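Local coordinates for siroheme decarboxylase (Hydrogenobacter thermophilus, PDB 4CH7), which decarboxylates siroheme in two probable steps to 12,18-didecarboxysiroheme, as part of heme d1 biosynthesis, at residues L133-V138 with N274-M279; Q76-V81 with F101-T106. One frame throughout, in Å; residues are numbered along the deposited sequence.

Interaction 1 of 2, residues L133-V138 with N274-M279; sequences LVLRVV and NLFAMM
L135 and V137 both meet the ring of F276 inside the eight-stranded antiparallel barrel formed by the two AsnC-like halves of this single chain. Strand 132-139 belongs to the first half and strand 275-281 to the second. They are not direct neighbours, since strand 259-264 runs between them in the sheet. The nearest CA atoms, those of V137 and F276, are still 8.3 Å apart, and only side chains bridge the gap.

The contacts are apolar. With CG of F276 anti to the carbonyl carbon (chi1 -71°), the ring is placed so that its CZ meets L135 and its CE2 meets V137. L68 of strand 65-71 also touches F276. Both L135 and V137 point toward the strand of F276 and cross its side chain at about a right angle.

The polar bonds run to other parts of the chain. Across the backbone from L135 and V137, R136 forms salt bridges with D65 and E117. N274 ND2 donates to V241 O, and N274 and L275 together form a classic beta bulge opposite W239. The side chain of V137 is about 10 Å from that of H93, the inferred active-site residue.

The two aliphatic partners use different parts of the ring. L135 CD1 lies at its edge, in plane, 3.9 Å from F276 CZ. V137 CG1 sits over one face, offset toward the rim, 4.0 Å from F276 CE2.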
ATOM      1  N   LEU A 133      -2.780 -13.607  13.452  1.00 43.82           N
ATOM      2  CA  LEU A 133      -4.019 -13.075  12.902  1.00 42.64           C
ATOM      3  C   LEU A 133      -3.875 -12.829  11.406  1.00 46.28           C
ATOM      4  O   LEU A 133      -2.814 -12.413  10.934  1.00 43.59           O
ATOM      5  CB  LEU A 133      -4.401 -11.775  13.607  1.00 50.33           C
ATOM      6  CG  LEU A 133      -4.627 -11.855  15.114  1.00 51.83           C
ATOM      7  CD1 LEU A 133      -4.934 -10.486  15.683  1.00 45.27           C
ATOM      8  CD2 LEU A 133      -5.741 -12.832  15.437  1.00 47.72           C
ATOM      9  N   VAL A 134      -4.945 -13.103  10.666  1.00 46.42           N
ATOM     10  CA  VAL A 134      -4.981 -12.829   9.238  1.00 49.61           C
ATOM     11  C   VAL A 134      -6.172 -11.923   8.951  1.00 43.27           C
ATOM     12  O   VAL A 134      -7.308 -12.390   8.817  1.00 42.33           O
ATOM     13  CB  VAL A 134      -5.053 -14.128   8.409  1.00 41.20           C
ATOM     14  CG1 VAL A 134      -5.231 -13.810   6.937  1.00 45.73           C
ATOM     15  CG2 VAL A 134      -3.791 -14.954   8.620  1.00 43.39           C
ATOM     16  N   LEU A 135      -5.904 -10.622   8.875  1.00 43.05           N
ATOM     17  CA  LEU A 135      -6.959  -9.623   8.743  1.00 43.17           C
ATOM     18  C   LEU A 135      -6.923  -8.944   7.377  1.00 50.83           C
ATOM     19  O   LEU A 135      -5.902  -8.381   6.983  1.00 52.20           O
ATOM     20  CB  LEU A 135      -6.831  -8.567   9.846  1.00 38.95           C
ATOM     21  CG  LEU A 135      -6.614  -9.096  11.263  1.00 44.22           C
ATOM     22  CD1 LEU A 135      -6.464  -7.954  12.256  1.00 50.00           C
ATOM     23  CD2 LEU A 135      -7.745 -10.013  11.674  1.00 42.47           C
ATOM     24  N   ARG A 136      -8.039  -9.003   6.658  1.00 45.99           N
ATOM     25  CA  ARG A 136      -8.147  -8.310   5.381  1.00 41.07           C
ATOM     26  C   ARG A 136      -8.917  -7.008   5.541  1.00 44.69           C
ATOM     27  O   ARG A 136     -10.120  -7.010   5.808  1.00 40.61           O
ATOM     28  CB  ARG A 136      -8.799  -9.206   4.330  1.00 44.35           C
ATOM     29  CG  ARG A 136      -7.861 -10.276   3.801  1.00 43.63           C
ATOM     30  CD  ARG A 136      -8.531 -11.169   2.777  1.00 51.10           C
ATOM     31  NE  ARG A 136      -7.598 -12.156   2.244  1.00 42.14           N
ATOM     32  CZ  ARG A 136      -7.291 -13.295   2.858  1.00 51.08           C
ATOM     33  NH1 ARG A 136      -7.839 -13.590   4.028  1.00 38.46           N
ATOM     34  NH2 ARG A 136      -6.431 -14.140   2.309  1.00 42.50           N
ATOM     35  N   VAL A 137      -8.209  -5.896   5.377  1.00 50.20           N
ATOM     36  CA  VAL A 137      -8.795  -4.577   5.554  1.00 49.05           C
ATOM     37  C   VAL A 137      -9.027  -3.886   4.214  1.00 51.25           C
ATOM     38  O   VAL A 137      -8.382  -4.212   3.216  1.00 53.11           O
ATOM     39  CB  VAL A 137      -7.907  -3.688   6.443  1.00 44.99           C
ATOM     40  CG1 VAL A 137      -7.731  -4.317   7.815  1.00 42.33           C
ATOM     41  CG2 VAL A 137      -6.550  -3.462   5.793  1.00 47.59           C
ATOM     42  N   VAL A 138      -9.966  -2.945   4.199  1.00 46.57           N
ATOM     43  CA  VAL A 138     -10.236  -2.135   3.021  1.00 49.96           C
ATOM     44  C   VAL A 138     -10.071  -0.673   3.413  1.00 51.10           C
ATOM     45  O   VAL A 138     -10.601  -0.244   4.437  1.00 44.91           O
ATOM     46  CB  VAL A 138     -11.666  -2.346   2.507  1.00 42.36           C
ATOM     47  CG1 VAL A 138     -11.793  -1.832   1.082  1.00 57.16           C
ATOM     48  CG2 VAL A 138     -12.045  -3.813   2.577  1.00 69.21           C
ATOM     49  N   ASN A 274     -13.408  -3.828  13.976  1.00 43.17           N
ATOM     50  CA  ASN A 274     -13.735  -3.722  12.558  1.00 45.65           C
ATOM     51  C   ASN A 274     -13.344  -2.376  11.942  1.00 48.70           C
ATOM     52  O   ASN A 274     -13.379  -2.212  10.719  1.00 45.70           O
ATOM     53  CB  ASN A 274     -15.224  -4.000  12.324  1.00 43.58           C
ATOM     54  CG  ASN A 274     -16.128  -3.102  13.152  1.00 57.81           C
ATOM     55  OD1 ASN A 274     -15.737  -2.616  14.211  1.00 53.39           O
ATOM     56  ND2 ASN A 274     -17.349  -2.886  12.675  1.00 53.15           N
ATOM     57  N   LEU A 275     -12.979  -1.410  12.784  1.00 46.96           N
ATOM     58  CA  LEU A 275     -12.523  -0.113  12.286  1.00 49.29           C
ATOM     59  C   LEU A 275     -11.086   0.183  12.701  1.00 40.02           C
ATOM     60  O   LEU A 275     -10.760   0.196  13.890  1.00 45.31           O
ATOM     61  CB  LEU A 275     -13.453   1.017  12.736  1.00 48.14           C
ATOM     62  CG  LEU A 275     -13.079   2.418  12.245  1.00 48.08           C
ATOM     63  CD1 LEU A 275     -12.931   2.438  10.739  1.00 50.03           C
ATOM     64  CD2 LEU A 275     -14.113   3.433  12.679  1.00 56.07           C
ATOM     65  N   PHE A 276     -10.232   0.412  11.705  1.00 41.46           N
ATOM     66  CA  PHE A 276      -8.832   0.747  11.943  1.00 45.96           C
ATOM     67  C   PHE A 276      -8.610   2.211  11.585  1.00 43.97           C
ATOM     68  O   PHE A 276      -9.086   2.680  10.549  1.00 39.97           O
ATOM     69  CB  PHE A 276      -7.902  -0.129  11.097  1.00 45.34           C
ATOM     70  CG  PHE A 276      -7.839  -1.577  11.533  1.00 53.74           C
ATOM     71  CD1 PHE A 276      -8.899  -2.181  12.203  1.00 52.46           C
ATOM     72  CD2 PHE A 276      -6.705  -2.333  11.266  1.00 59.37           C
ATOM     73  CE1 PHE A 276      -8.834  -3.513  12.595  1.00 50.38           C
ATOM     74  CE2 PHE A 276      -6.629  -3.665  11.657  1.00 45.63           C
ATOM     75  CZ  PHE A 276      -7.697  -4.255  12.322  1.00 42.54           C
ATOM     76  N   ALA A 277      -7.899   2.935  12.442  1.00 43.22           N
ATOM     77  CA  ALA A 277      -7.583   4.335  12.167  1.00 48.39           C
ATOM     78  C   ALA A 277      -6.163   4.670  12.591  1.00 42.97           C
ATOM     79  O   ALA A 277      -5.857   4.704  13.783  1.00 49.03           O
ATOM     80  CB  ALA A 277      -8.574   5.262  12.858  1.00 44.99           C
HETATM   81  N   MSE A 278      -5.302   4.925  11.610  1.00 42.74           N
HETATM   82  CA  MSE A 278      -3.918   5.276  11.893  1.00 39.13           C
HETATM   83  C   MSE A 278      -3.855   6.629  12.584  1.00 53.12           C
HETATM   84  O   MSE A 278      -4.280   7.642  12.029  1.00 48.63           O
HETATM   85  CB  MSE A 278      -3.091   5.314  10.608  1.00 44.62           C
HETATM   86  CG  MSE A 278      -3.091   4.020   9.805  1.00 68.27           C
HETATM   87 SE   MSE A 278      -2.657   2.441  10.853  1.00 83.89          SE
HETATM   88  CE  MSE A 278      -4.456   1.762  11.100  1.00 48.14           C
HETATM   89  N   MSE A 279      -3.336   6.638  13.805  1.00 52.54           N
HETATM   90  CA  MSE A 279      -3.158   7.883  14.535  1.00 58.14           C
HETATM   91  C   MSE A 279      -1.680   8.238  14.646  1.00 65.17           C
HETATM   92  O   MSE A 279      -0.808   7.365  14.607  1.00 54.21           O
HETATM   93  CB  MSE A 279      -3.792   7.807  15.926  1.00 55.03           C
HETATM   94  CG  MSE A 279      -5.316   7.872  15.941  1.00 37.70           C
HETATM   95 SE   MSE A 279      -6.040   7.524  17.705  1.00 59.78          SE
HETATM   96  CE  MSE A 279      -7.926   7.705  17.314  1.00 48.80           C
TER

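Interaction 2 of 2, residues Q76-V81 with F101-T106; sequences QKLEEV and FNLWFT
This is a buried helix-on-sheet contact, mostly apolar, with L78 and V81 of helix 75-87 packed against N102 and L103 at the start of strand 103-109. L103 is shared by both helix residues. Its CB is 4.2 Å from L78 CD2, and its CD2 is 3.7 Å from V81 CG1. V81 CB points toward the strand, whereas the L78 side chain reaches it with its end. L78 CG is anti to the backbone N (chi1 -164°), and its CD2 branch makes the touch.

The same L78 CD2 lies 3.4 Å from N102 ND2, the shortest approach here. The L78 and N102 side chains lie alongside each other, running in opposite senses. N102 ND2 donates to V73 O, so the amide has its polar partner in the loop before the helix.

Helix 75-87 links strands 65-71 and 91-97, which run parallel with strand 103-109 between them. This is the split beta-alpha-beta crossover of a ferredoxin-like half. N102 and L103 face F71 together and form a classic beta bulge. F312 of strand 303-314, from the second half of the chain, also touches L78 and L103.

W104 turns to the other side of the sheet, where it touches L306 and L68. Its NE1 donates to F101 O at 2.8 Å. F101 O lies close to the plane of the indole, while NE1 sits 49° out of the carbonyl plane.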
ATOM      1  N   GLN A  76      12.289 -11.987  23.437  1.00 70.12           N
ATOM      2  CA  GLN A  76      13.518 -12.739  23.209  1.00 79.45           C
ATOM      3  C   GLN A  76      13.683 -13.072  21.732  1.00 88.81           C
ATOM      4  O   GLN A  76      14.797 -13.085  21.206  1.00 90.09           O
ATOM      5  CB  GLN A  76      13.521 -14.035  24.026  1.00 85.03           C
ATOM      6  CG  GLN A  76      13.452 -13.842  25.536  1.00 86.71           C
ATOM      7  CD  GLN A  76      12.030 -13.789  26.065  1.00 88.34           C
ATOM      8  OE1 GLN A  76      11.068 -14.020  25.331  1.00 90.34           O
ATOM      9  NE2 GLN A  76      11.892 -13.485  27.350  1.00 88.83           N
ATOM     10  N   LYS A  77      12.562 -13.330  21.065  1.00 82.87           N
ATOM     11  CA  LYS A  77      12.587 -13.798  19.686  1.00 80.88           C
ATOM     12  C   LYS A  77      11.978 -12.793  18.710  1.00 74.39           C
ATOM     13  O   LYS A  77      11.875 -13.072  17.517  1.00 72.41           O
ATOM     14  CB  LYS A  77      11.870 -15.147  19.575  1.00 81.92           C
ATOM     15  CG  LYS A  77      12.284 -16.161  20.634  1.00 88.51           C
ATOM     16  CD  LYS A  77      13.800 -16.289  20.718  1.00 97.78           C
ATOM     17  CE  LYS A  77      14.230 -17.228  21.834  1.00 90.90           C
ATOM     18  NZ  LYS A  77      13.945 -18.648  21.496  1.00 88.24           N
ATOM     19  N   LEU A  78      11.592 -11.624  19.218  1.00 68.00           N
ATOM     20  CA  LEU A  78      10.952 -10.594  18.399  1.00 64.52           C
ATOM     21  C   LEU A  78      11.817 -10.168  17.212  1.00 66.34           C
ATOM     22  O   LEU A  78      11.357 -10.180  16.068  1.00 63.84           O
ATOM     23  CB  LEU A  78      10.591  -9.379  19.260  1.00 67.15           C
ATOM     24  CG  LEU A  78       9.597  -8.346  18.717  1.00 70.69           C
ATOM     25  CD1 LEU A  78      10.265  -7.329  17.808  1.00 68.01           C
ATOM     26  CD2 LEU A  78       8.446  -9.027  17.995  1.00 57.70           C
ATOM     27  N   GLU A  79      13.062  -9.788  17.488  1.00 68.36           N
ATOM     28  CA  GLU A  79      13.972  -9.333  16.439  1.00 71.51           C
ATOM     29  C   GLU A  79      14.256 -10.413  15.398  1.00 72.16           C
ATOM     30  O   GLU A  79      14.193 -10.149  14.198  1.00 77.76           O
ATOM     31  CB  GLU A  79      15.285  -8.812  17.030  1.00 79.69           C
ATOM     32  CG  GLU A  79      15.213  -7.393  17.572  1.00 71.38           C
ATOM     33  CD  GLU A  79      16.523  -6.649  17.416  1.00 83.94           C
ATOM     34  OE1 GLU A  79      16.875  -6.299  16.271  1.00 83.02           O
ATOM     35  OE2 GLU A  79      17.198  -6.410  18.438  1.00 83.06           O
ATOM     36  N   GLU A  80      14.578 -11.619  15.860  1.00 73.72           N
ATOM     37  CA  GLU A  80      14.819 -12.753  14.970  1.00 74.98           C
ATOM     38  C   GLU A  80      13.650 -12.976  14.012  1.00 71.31           C
ATOM     39  O   GLU A  80      13.839 -13.111  12.802  1.00 63.72           O
ATOM     40  CB  GLU A  80      15.070 -14.021  15.788  1.00 72.21           C
ATOM     41  CG  GLU A  80      15.117 -15.296  14.964  1.00 87.42           C
ATOM     42  CD  GLU A  80      15.406 -16.523  15.805  1.00 92.40           C
ATOM     43  OE1 GLU A  80      15.509 -16.387  17.043  1.00 92.26           O
ATOM     44  OE2 GLU A  80      15.533 -17.623  15.228  1.00 88.75           O
ATOM     45  N   VAL A  81      12.442 -13.007  14.568  1.00 66.77           N
ATOM     46  CA  VAL A  81      11.225 -13.183  13.780  1.00 64.48           C
ATOM     47  C   VAL A  81      11.007 -12.012  12.820  1.00 65.17           C
ATOM     48  O   VAL A  81      10.641 -12.210  11.662  1.00 59.77           O
ATOM     49  CB  VAL A  81       9.992 -13.358  14.692  1.00 63.11           C
ATOM     50  CG1 VAL A  81       8.707 -13.303  13.887  1.00 63.32           C
ATOM     51  CG2 VAL A  81      10.077 -14.672  15.449  1.00 65.75           C
ATOM     52  N   PHE A 101      -0.484  -9.333  20.424  1.00 67.18           N
ATOM     53  CA  PHE A 101       0.160  -9.524  19.133  1.00 57.44           C
ATOM     54  C   PHE A 101       1.085  -8.332  18.914  1.00 55.13           C
ATOM     55  O   PHE A 101       0.628  -7.220  18.646  1.00 56.33           O
ATOM     56  CB  PHE A 101      -0.876  -9.633  18.013  1.00 58.40           C
ATOM     57  CG  PHE A 101      -1.767 -10.839  18.126  1.00 53.23           C
ATOM     58  CD1 PHE A 101      -1.377 -12.058  17.587  1.00 54.91           C
ATOM     59  CD2 PHE A 101      -2.994 -10.755  18.769  1.00 53.93           C
ATOM     60  CE1 PHE A 101      -2.195 -13.174  17.688  1.00 53.24           C
ATOM     61  CE2 PHE A 101      -3.819 -11.864  18.875  1.00 62.71           C
ATOM     62  CZ  PHE A 101      -3.417 -13.077  18.334  1.00 54.91           C
ATOM     63  N   ASN A 102       2.387  -8.569  19.047  1.00 59.64           N
ATOM     64  CA  ASN A 102       3.373  -7.492  19.072  1.00 59.91           C
ATOM     65  C   ASN A 102       4.098  -7.277  17.745  1.00 54.07           C
ATOM     66  O   ASN A 102       4.923  -6.369  17.627  1.00 50.85           O
ATOM     67  CB  ASN A 102       4.396  -7.750  20.178  1.00 59.39           C
ATOM     68  CG  ASN A 102       4.959  -9.155  20.123  1.00 63.49           C
ATOM     69  OD1 ASN A 102       4.273 -10.092  19.716  1.00 61.64           O
ATOM     70  ND2 ASN A 102       6.211  -9.312  20.537  1.00 54.12           N
ATOM     71  N   LEU A 103       3.807  -8.116  16.756  1.00 46.33           N
ATOM     72  CA  LEU A 103       4.407  -7.950  15.436  1.00 46.82           C
ATOM     73  C   LEU A 103       3.338  -7.897  14.350  1.00 54.70           C
ATOM     74  O   LEU A 103       2.632  -8.878  14.113  1.00 50.21           O
ATOM     75  CB  LEU A 103       5.416  -9.064  15.141  1.00 52.53           C
ATOM     76  CG  LEU A 103       6.285  -8.807  13.910  1.00 50.34           C
ATOM     77  CD1 LEU A 103       7.251  -7.663  14.182  1.00 57.67           C
ATOM     78  CD2 LEU A 103       7.032 -10.050  13.483  1.00 52.78           C
ATOM     79  N   TRP A 104       3.231  -6.747  13.690  1.00 59.16           N
ATOM     80  CA  TRP A 104       2.234  -6.542  12.650  1.00 54.54           C
ATOM     81  C   TRP A 104       2.891  -6.204  11.323  1.00 57.25           C
ATOM     82  O   TRP A 104       3.673  -5.254  11.231  1.00 50.34           O
ATOM     83  CB  TRP A 104       1.290  -5.411  13.048  1.00 54.57           C
ATOM     84  CG  TRP A 104       0.368  -5.778  14.163  1.00 51.87           C
ATOM     85  CD1 TRP A 104       0.692  -5.944  15.477  1.00 52.70           C
ATOM     86  CD2 TRP A 104      -1.042  -6.016  14.065  1.00 44.39           C
ATOM     87  NE1 TRP A 104      -0.430  -6.278  16.201  1.00 49.45           N
ATOM     88  CE2 TRP A 104      -1.507  -6.327  15.354  1.00 46.24           C
ATOM     89  CE3 TRP A 104      -1.954  -5.997  13.006  1.00 43.75           C
ATOM     90  CZ2 TRP A 104      -2.853  -6.619  15.613  1.00 42.07           C
ATOM     91  CZ3 TRP A 104      -3.285  -6.285  13.265  1.00 45.81           C
ATOM     92  CH2 TRP A 104      -3.722  -6.589  14.555  1.00 40.32           C
ATOM     93  N   PHE A 105       2.571  -6.981  10.294  1.00 52.49           N
ATOM     94  CA  PHE A 105       3.068  -6.682   8.960  1.00 46.74           C
ATOM     95  C   PHE A 105       1.996  -6.830   7.887  1.00 51.08           C
ATOM     96  O   PHE A 105       1.005  -7.544   8.063  1.00 53.06           O
ATOM     97  CB  PHE A 105       4.316  -7.512   8.623  1.00 49.72           C
ATOM     98  CG  PHE A 105       4.097  -8.995   8.648  1.00 49.97           C
ATOM     99  CD1 PHE A 105       4.203  -9.704   9.836  1.00 50.04           C
ATOM    100  CD2 PHE A 105       3.821  -9.685   7.476  1.00 55.62           C
ATOM    101  CE1 PHE A 105       4.014 -11.075   9.861  1.00 55.61           C
ATOM    102  CE2 PHE A 105       3.632 -11.055   7.489  1.00 52.09           C
ATOM    103  CZ  PHE A 105       3.732 -11.753   8.683  1.00 52.86           C
ATOM    104  N   THR A 106       2.197  -6.123   6.782  1.00 50.43           N
ATOM    105  CA  THR A 106       1.310  -6.229   5.635  1.00 51.33           C
ATOM    106  C   THR A 106       1.906  -7.218   4.647  1.00 55.16           C
ATOM    107  O   THR A 106       3.042  -7.052   4.200  1.00 53.04           O
ATOM    108  CB  THR A 106       1.106  -4.869   4.948  1.00 49.15           C
ATOM    109  OG1 THR A 106       0.463  -3.965   5.857  1.00 55.85           O
ATOM    110  CG2 THR A 106       0.251  -5.026   3.698  1.00 62.80           C
TER

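From the N terminus, interaction 2 comes first. It closes a short loop of 19 residues, from helix 75-87 through strand 91-97 to strand 103-109, within the first AsnC-like half. The chain then passes helix 116-126 and opens interaction 1 on strand 132-139. That contact closes much later, after 135 residues, on strand 275-281 of the second half. The two are in series, neither nested nor crossed. Interaction 2 fixes a helix to the outside of the barrel, and interaction 1 joins the halves within it. Their centres are 18 Å apart, yet they touch: L135 CD1 packs 3.7 Å from W104 CZ3, and L133 CG 3.6 Å from F101 CZ.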